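Potential RNA-dependent RNA polymerase (Human picobirnavirus, PDB 5I62) catalyses RNA-templated RNA synthesis from ribonucleoside triphosphates and probably serves both transcription and genome replication. Local coordinates at residues D97-K109 against Q375-E387. Residues are numbered along the deposited sequence; the frame is centred on the assembly and turned at random.
Sequences DSISKDQVPFDTK and QSYSRHGLDMNLE
The imidazole of His380 lies between two layers: the Phe106 ring covers one face, and CG of Arg379 sits over the centre of the other. The aromatic pair is a face-to-face stack, centroids 3.9 Å apart and planes at 18°, with Phe106 CE1 offset toward the imidazole rim. At the edge, His380 ND1 donates in its ring plane to Val104 O (2.8 Å), although it meets that carbonyl from above the carbonyl plane; His380 CE1 lies 3.3 Å from Pro105 O. With NE2 bonded to Glu341, both ring nitrogens have partners and the ring's rotation is fixed.

One residue back, Arg379 O accepts from Val104 N (2.9 Å, 162° at the hydrogen). With CG1 anti to its carbonyl carbon (chi1 -51°), Val104 turns CG2 onto Arg379 CG at 3.6 Å. The arginine's far end turns back to Ser376, bonding its O through NE and its OG through NH2. Beyond this, Asp102 O comes within 3.2 Å of Gly381 CA, an approach open to it because this positive-phi glycine has no side chain, and a water donates to both Ser98 O and Gly381 O.

The contact joins the loop between helices 89-97 and 108-116 to the turn leading from helix 370-378 towards strand 390-392, an outer strand of a four-stranded antiparallel sheet consistent with the polymerase palm. Leu338 of helix 327-345 touches the side chains of both Phe106 and His380, while Cys273 and Val276 of helix 271-284 pack on Phe106.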
ATOM      1  N   ASP A  97      12.848 -15.694   6.156  1.00 18.40           N
ATOM      2  CA  ASP A  97      14.246 -15.870   5.792  1.00 23.19           C
ATOM      3  C   ASP A  97      14.931 -14.561   5.410  1.00 19.58           C
ATOM      4  O   ASP A  97      16.151 -14.454   5.534  1.00 22.62           O
ATOM      5  CB  ASP A  97      14.341 -16.881   4.650  1.00 24.32           C
ATOM      6  CG  ASP A  97      13.878 -18.274   5.069  1.00 30.87           C
ATOM      7  OD1 ASP A  97      13.934 -18.591   6.282  1.00 36.51           O
ATOM      8  OD2 ASP A  97      13.419 -19.042   4.196  1.00 37.41           O
ATOM      9  N   SER A  98      14.183 -13.552   4.971  1.00 20.31           N
ATOM     10  CA  SER A  98      14.822 -12.341   4.467  1.00 20.81           C
ATOM     11  C   SER A  98      15.319 -11.408   5.565  1.00 21.10           C
ATOM     12  O   SER A  98      15.994 -10.429   5.254  1.00 23.81           O
ATOM     13  CB  SER A  98      13.871 -11.566   3.550  1.00 18.33           C
ATOM     14  OG  SER A  98      13.453 -12.363   2.448  1.00 21.34           O
ATOM     15  N   ILE A  99      14.975 -11.647   6.833  1.00 19.31           N
ATOM     16  CA  ILE A  99      15.384 -10.727   7.888  1.00 19.76           C
ATOM     17  C   ILE A  99      16.735 -11.067   8.482  1.00 20.79           C
ATOM     18  O   ILE A  99      17.172 -10.392   9.421  1.00 21.01           O
ATOM     19  CB  ILE A  99      14.356 -10.655   9.026  1.00 16.47           C
ATOM     20  CG1 ILE A  99      14.166 -12.053   9.636  1.00 24.46           C
ATOM     21  CG2 ILE A  99      13.054 -10.052   8.500  1.00 17.88           C
ATOM     22  CD1 ILE A  99      13.353 -12.069  10.877  1.00 20.84           C
ATOM     23  N   SER A 100      17.405 -12.100   7.988  1.00 21.69           N
ATOM     24  CA  SER A 100      18.686 -12.501   8.552  1.00 24.94           C
ATOM     25  C   SER A 100      19.861 -12.213   7.614  1.00 27.83           C
ATOM     26  O   SER A 100      20.954 -12.741   7.816  1.00 25.15           O
ATOM     27  CB  SER A 100      18.636 -13.971   8.964  1.00 28.07           C
ATOM     28  OG  SER A 100      18.479 -14.808   7.842  1.00 36.98           O
ATOM     29  N   LYS A 101      19.655 -11.385   6.592  1.00 22.89           N
ATOM     30  CA  LYS A 101      20.763 -10.916   5.778  1.00 24.68           C
ATOM     31  C   LYS A 101      21.696 -10.038   6.618  1.00 24.37           C
ATOM     32  O   LYS A 101      21.310  -9.519   7.669  1.00 20.94           O
ATOM     33  CB  LYS A 101      20.239 -10.152   4.563  1.00 28.38           C
ATOM     34  CG  LYS A 101      19.495 -11.075   3.603  1.00 29.12           C
ATOM     35  CD  LYS A 101      18.983 -10.395   2.331  1.00 35.54           C
ATOM     36  CE  LYS A 101      18.258 -11.455   1.467  1.00 38.77           C
ATOM     37  NZ  LYS A 101      17.768 -10.984   0.139  1.00 32.32           N
ATOM     38  N   ASP A 102      22.950  -9.910   6.167  1.00 22.28           N
ATOM     39  CA  ASP A 102      23.902  -9.028   6.842  1.00 23.64           C
ATOM     40  C   ASP A 102      23.291  -7.639   6.997  1.00 24.34           C
ATOM     41  O   ASP A 102      22.749  -7.083   6.041  1.00 23.25           O
ATOM     42  CB  ASP A 102      25.205  -8.934   6.048  1.00 21.21           C
ATOM     43  CG  ASP A 102      25.883 -10.286   5.847  1.00 27.77           C
ATOM     44  OD1 ASP A 102      25.719 -11.184   6.706  1.00 27.74           O
ATOM     45  OD2 ASP A 102      26.575 -10.457   4.821  1.00 28.36           O
ATOM     46  N   GLN A 103      23.365  -7.087   8.206  1.00 22.48           N
ATOM     47  CA  GLN A 103      22.696  -5.820   8.487  1.00 22.77           C
ATOM     48  C   GLN A 103      23.513  -5.016   9.488  1.00 24.47           C
ATOM     49  O   GLN A 103      23.749  -5.466  10.612  1.00 24.03           O
ATOM     50  CB  GLN A 103      21.264  -6.064   8.993  1.00 22.25           C
ATOM     51  CG  GLN A 103      21.177  -7.089  10.100  1.00 23.64           C
ATOM     52  CD  GLN A 103      19.763  -7.575  10.366  1.00 19.06           C
ATOM     53  OE1 GLN A 103      19.097  -7.099  11.295  1.00 17.58           O
ATOM     54  NE2 GLN A 103      19.311  -8.557   9.571  1.00 17.75           N
ATOM     55  N   VAL A 104      23.944  -3.829   9.079  1.00 20.13           N
ATOM     56  CA  VAL A 104      24.732  -2.951   9.942  1.00 24.32           C
ATOM     57  C   VAL A 104      23.830  -1.939  10.638  1.00 21.15           C
ATOM     58  O   VAL A 104      22.739  -1.626  10.147  1.00 19.58           O
ATOM     59  CB  VAL A 104      25.854  -2.243   9.159  1.00 24.66           C
ATOM     60  CG1 VAL A 104      26.680  -3.249   8.351  1.00 25.01           C
ATOM     61  CG2 VAL A 104      25.276  -1.165   8.258  1.00 22.33           C
ATOM     62  N   PRO A 105      24.244  -1.410  11.786  1.00 23.41           N
ATOM     63  CA  PRO A 105      23.420  -0.424  12.501  1.00 23.75           C
ATOM     64  C   PRO A 105      23.257   0.855  11.695  1.00 23.38           C
ATOM     65  O   PRO A 105      24.051   1.163  10.803  1.00 22.24           O
ATOM     66  CB  PRO A 105      24.210  -0.159  13.793  1.00 25.81           C
ATOM     67  CG  PRO A 105      25.046  -1.411  13.995  1.00 26.37           C
ATOM     68  CD  PRO A 105      25.388  -1.890  12.592  1.00 26.01           C
ATOM     69  N   PHE A 106      22.212   1.608  12.032  1.00 19.94           N
ATOM     70  CA  PHE A 106      21.940   2.890  11.394  1.00 23.20           C
ATOM     71  C   PHE A 106      22.809   3.980  12.011  1.00 22.62           C
ATOM     72  O   PHE A 106      23.129   3.937  13.200  1.00 22.79           O
ATOM     73  CB  PHE A 106      20.470   3.278  11.559  1.00 19.80           C
ATOM     74  CG  PHE A 106      19.524   2.582  10.612  1.00 19.57           C
ATOM     75  CD1 PHE A 106      19.344   1.200  10.656  1.00 21.13           C
ATOM     76  CD2 PHE A 106      18.762   3.325   9.726  1.00 17.46           C
ATOM     77  CE1 PHE A 106      18.435   0.569   9.798  1.00 18.83           C
ATOM     78  CE2 PHE A 106      17.854   2.715   8.879  1.00 21.32           C
ATOM     79  CZ  PHE A 106      17.685   1.330   8.914  1.00 19.26           C
ATOM     80  N   ASP A 107      23.181   4.970  11.192  1.00 22.74           N
ATOM     81  CA  ASP A 107      23.900   6.136  11.710  1.00 21.25           C
ATOM     82  C   ASP A 107      23.039   6.896  12.711  1.00 23.18           C
ATOM     83  O   ASP A 107      21.928   7.323  12.391  1.00 21.61           O
ATOM     84  CB  ASP A 107      24.313   7.067  10.569  1.00 23.30           C
ATOM     85  CG  ASP A 107      25.356   8.101  11.005  1.00 29.27           C
ATOM     86  OD1 ASP A 107      25.392   8.477  12.195  1.00 26.34           O
ATOM     87  OD2 ASP A 107      26.161   8.519  10.155  1.00 32.29           O
ATOM     88  N   THR A 108      23.572   7.076  13.920  1.00 21.00           N
ATOM     89  CA  THR A 108      22.888   7.846  14.954  1.00 23.19           C
ATOM     90  C   THR A 108      22.543   9.264  14.490  1.00 25.90           C
ATOM     91  O   THR A 108      21.504   9.817  14.879  1.00 24.40           O
ATOM     92  CB  THR A 108      23.778   7.869  16.204  1.00 30.88           C
ATOM     93  OG1 THR A 108      23.764   6.566  16.802  1.00 38.03           O
ATOM     94  CG2 THR A 108      23.308   8.888  17.210  1.00 37.57           C
ATOM     95  N   LYS A 109      23.402   9.867  13.655  1.00 24.13           N
ATOM     96  CA  LYS A 109      23.140  11.220  13.165  1.00 25.36           C
ATOM     97  C   LYS A 109      21.910  11.256  12.265  1.00 23.03           C
ATOM     98  O   LYS A 109      21.157  12.240  12.265  1.00 18.64           O
ATOM     99  CB  LYS A 109      24.357  11.766  12.413  1.00 23.88           C
ATOM    100  CG  LYS A 109      25.640  11.815  13.248  1.00 32.44           C
ATOM    101  CD  LYS A 109      26.694  12.761  12.636  1.00 38.12           C
ATOM    102  CE  LYS A 109      27.084  12.363  11.211  1.00 40.59           C
ATOM    103  NZ  LYS A 109      28.054  13.334  10.569  1.00 54.86           N
ATOM    104  N   GLN A 375      23.909   1.521  -2.096  1.00 16.50           N
ATOM    105  CA  GLN A 375      24.900   1.039  -1.137  1.00 21.65           C
ATOM    106  C   GLN A 375      24.546   1.459   0.283  1.00 20.37           C
ATOM    107  O   GLN A 375      24.701   0.671   1.230  1.00 18.37           O
ATOM    108  CB  GLN A 375      26.297   1.562  -1.502  1.00 22.75           C
ATOM    109  CG  GLN A 375      27.028   0.754  -2.568  1.00 33.28           C
ATOM    110  CD  GLN A 375      28.280   1.458  -3.080  1.00 43.20           C
ATOM    111  OE1 GLN A 375      28.969   2.165  -2.327  1.00 46.21           O
ATOM    112  NE2 GLN A 375      28.587   1.259  -4.367  1.00 44.32           N
ATOM    113  N   SER A 376      24.099   2.706   0.457  1.00 19.08           N
ATOM    114  CA  SER A 376      23.809   3.203   1.797  1.00 17.38           C
ATOM    115  C   SER A 376      22.600   2.502   2.403  1.00 16.97           C
ATOM    116  O   SER A 376      22.570   2.249   3.612  1.00 16.44           O
ATOM    117  CB  SER A 376      23.581   4.716   1.765  1.00 18.05           C
ATOM    118  OG  SER A 376      23.380   5.234   3.072  1.00 16.76           O
ATOM    119  N   TYR A 377      21.587   2.208   1.583  1.00 17.44           N
ATOM    120  CA  TYR A 377      20.390   1.524   2.075  1.00 16.26           C
ATOM    121  C   TYR A 377      20.654   0.035   2.311  1.00 18.26           C
ATOM    122  O   TYR A 377      20.264  -0.520   3.345  1.00 17.64           O
ATOM    123  CB  TYR A 377      19.248   1.660   1.073  1.00 17.46           C
ATOM    124  CG  TYR A 377      18.587   3.006   0.878  1.00 15.54           C
ATOM    125  CD1 TYR A 377      19.113   4.181   1.413  1.00 15.24           C
ATOM    126  CD2 TYR A 377      17.428   3.093   0.126  1.00 20.65           C
ATOM    127  CE1 TYR A 377      18.492   5.408   1.192  1.00 15.58           C
ATOM    128  CE2 TYR A 377      16.794   4.295  -0.088  1.00 18.23           C
ATOM    129  CZ  TYR A 377      17.326   5.451   0.444  1.00 17.67           C
ATOM    130  OH  TYR A 377      16.665   6.639   0.210  1.00 16.06           O
ATOM    131  N   SER A 378      21.278  -0.635   1.333  1.00 17.35           N
ATOM    132  CA  SER A 378      21.324  -2.096   1.307  1.00 19.49           C
ATOM    133  C   SER A 378      22.141  -2.674   2.456  1.00 19.74           C
ATOM    134  O   SER A 378      21.894  -3.808   2.884  1.00 22.70           O
ATOM    135  CB  SER A 378      21.882  -2.583  -0.024  1.00 24.04           C
ATOM    136  OG  SER A 378      20.994  -2.256  -1.075  1.00 31.03           O
ATOM    137  N   ARG A 379      23.116  -1.924   2.963  1.00 17.65           N
ATOM    138  CA  ARG A 379      23.946  -2.417   4.056  1.00 22.98           C
ATOM    139  C   ARG A 379      23.136  -2.738   5.307  1.00 19.02           C
ATOM    140  O   ARG A 379      23.631  -3.435   6.194  1.00 16.10           O
ATOM    141  CB  ARG A 379      25.030  -1.393   4.390  1.00 17.98           C
ATOM    142  CG  ARG A 379      24.460  -0.090   4.875  1.00 18.75           C
ATOM    143  CD  ARG A 379      25.554   0.936   5.110  1.00 23.87           C
ATOM    144  NE  ARG A 379      25.070   2.310   5.017  1.00 20.32           N
ATOM    145  CZ  ARG A 379      25.808   3.376   5.325  1.00 31.14           C
ATOM    146  NH1 ARG A 379      27.052   3.200   5.759  1.00 22.47           N
ATOM    147  NH2 ARG A 379      25.313   4.612   5.195  1.00 21.17           N
ATOM    148  N   HIS A 380      21.913  -2.242   5.407  1.00 17.62           N
ATOM    149  CA  HIS A 380      21.054  -2.573   6.535  1.00 18.26           C
ATOM    150  C   HIS A 380      20.260  -3.858   6.305  1.00 19.72           C
ATOM    151  O   HIS A 380      19.286  -4.108   7.017  1.00 19.78           O
ATOM    152  CB  HIS A 380      20.121  -1.402   6.822  1.00 18.24           C
ATOM    153  CG  HIS A 380      20.853  -0.125   7.070  1.00 17.67           C
ATOM    154  ND1 HIS A 380      21.699   0.044   8.142  1.00 19.36           N
ATOM    155  CD2 HIS A 380      20.918   1.025   6.353  1.00 20.26           C
ATOM    156  CE1 HIS A 380      22.227   1.255   8.097  1.00 19.81           C
ATOM    157  NE2 HIS A 380      21.769   1.871   7.022  1.00 19.03           N
ATOM    158  N   GLY A 381      20.677  -4.683   5.351  1.00 19.36           N
ATOM    159  CA  GLY A 381      19.973  -5.917   5.067  1.00 21.08           C
ATOM    160  C   GLY A 381      18.804  -5.765   4.124  1.00 22.56           C
ATOM    161  O   GLY A 381      17.931  -6.636   4.103  1.00 20.68           O
ATOM    162  N   LEU A 382      18.760  -4.688   3.345  1.00 19.49           N
ATOM    163  CA  LEU A 382      17.675  -4.439   2.410  1.00 20.92           C
ATOM    164  C   LEU A 382      18.106  -4.799   0.995  1.00 22.06           C
ATOM    165  O   LEU A 382      19.281  -4.705   0.640  1.00 24.92           O
ATOM    166  CB  LEU A 382      17.219  -2.982   2.487  1.00 18.54           C
ATOM    167  CG  LEU A 382      16.864  -2.601   3.924  1.00 21.73           C
ATOM    168  CD1 LEU A 382      16.704  -1.087   4.056  1.00 21.20           C
ATOM    169  CD2 LEU A 382      15.563  -3.361   4.353  1.00 16.27           C
ATOM    170  N   ASP A 383      17.142  -5.214   0.189  1.00 21.50           N
ATOM    171  CA  ASP A 383      17.397  -5.705  -1.155  1.00 22.21           C
ATOM    172  C   ASP A 383      16.915  -4.681  -2.167  1.00 26.08           C
ATOM    173  O   ASP A 383      15.791  -4.183  -2.063  1.00 20.71           O
ATOM    174  CB  ASP A 383      16.707  -7.049  -1.381  1.00 25.36           C
ATOM    175  CG  ASP A 383      17.259  -7.797  -2.578  1.00 32.22           C
ATOM    176  OD1 ASP A 383      18.478  -7.698  -2.840  1.00 42.06           O
ATOM    177  OD2 ASP A 383      16.472  -8.498  -3.249  1.00 41.09           O
ATOM    178  N   MET A 384      17.778  -4.358  -3.128  1.00 24.10           N
ATOM    179  CA  MET A 384      17.503  -3.407  -4.192  1.00 25.82           C
ATOM    180  C   MET A 384      18.239  -3.887  -5.441  1.00 27.01           C
ATOM    181  O   MET A 384      19.364  -4.374  -5.360  1.00 27.15           O
ATOM    182  CB  MET A 384      17.954  -1.980  -3.837  1.00 24.97           C
ATOM    183  CG  MET A 384      17.491  -1.448  -2.474  1.00 25.27           C
ATOM    184  SD  MET A 384      18.211   0.162  -2.058  1.00 23.77           S
ATOM    185  CE  MET A 384      17.288   1.280  -3.108  1.00 22.36           C
ATOM    186  N   ASN A 385      17.589  -3.756  -6.580  1.00 25.48           N
ATOM    187  CA  ASN A 385      18.131  -4.110  -7.892  1.00 30.70           C
ATOM    188  C   ASN A 385      18.461  -2.773  -8.553  1.00 31.22           C
ATOM    189  O   ASN A 385      17.572  -1.960  -8.820  1.00 25.93           O
ATOM    190  CB  ASN A 385      17.087  -4.966  -8.630  1.00 34.75           C
ATOM    191  CG  ASN A 385      17.352  -5.193 -10.097  1.00 36.80           C
ATOM    192  OD1 ASN A 385      18.381  -4.826 -10.647  1.00 34.03           O
ATOM    193  ND2 ASN A 385      16.361  -5.797 -10.757  1.00 39.73           N
ATOM    194  N   LEU A 386      19.754  -2.506  -8.720  1.00 30.99           N
ATOM    195  CA  LEU A 386      20.179  -1.227  -9.279  1.00 29.24           C
ATOM    196  C   LEU A 386      19.420  -0.900 -10.562  1.00 31.95           C
ATOM    197  O   LEU A 386      19.142   0.271 -10.854  1.00 29.14           O
ATOM    198  CB  LEU A 386      21.682  -1.257  -9.532  1.00 32.01           C
ATOM    199  CG  LEU A 386      22.263   0.065 -10.043  1.00 34.86           C
ATOM    200  CD1 LEU A 386      21.805   1.238  -9.182  1.00 34.06           C
ATOM    201  CD2 LEU A 386      23.774   0.007 -10.107  1.00 39.05           C
ATOM    202  N   GLU A 387      19.039  -1.936 -11.314  1.00 32.13           N
ATOM    203  CA  GLU A 387      18.400  -1.748 -12.609  1.00 38.58           C
ATOM    204  C   GLU A 387      17.038  -1.097 -12.477  1.00 36.96           C
ATOM    205  O   GLU A 387      16.532  -0.496 -13.430  1.00 36.97           O
ATOM    206  CB  GLU A 387      18.263  -3.095 -13.314  1.00 43.06           C
ATOM    207  CG  GLU A 387      18.397  -3.013 -14.812  1.00 51.22           C
ATOM    208  CD  GLU A 387      19.844  -2.922 -15.268  1.00 62.41           C
ATOM    209  OE1 GLU A 387      20.725  -2.563 -14.452  1.00 65.19           O
ATOM    210  OE2 GLU A 387      20.104  -3.212 -16.454  1.00 69.81           O
TER
HETATM  211  O   HOH W   1      17.461  -8.431   6.229  1.00 19.82           O
HETATM  212  O   HOH W   2      23.053  -6.960   3.476  1.00 33.42           O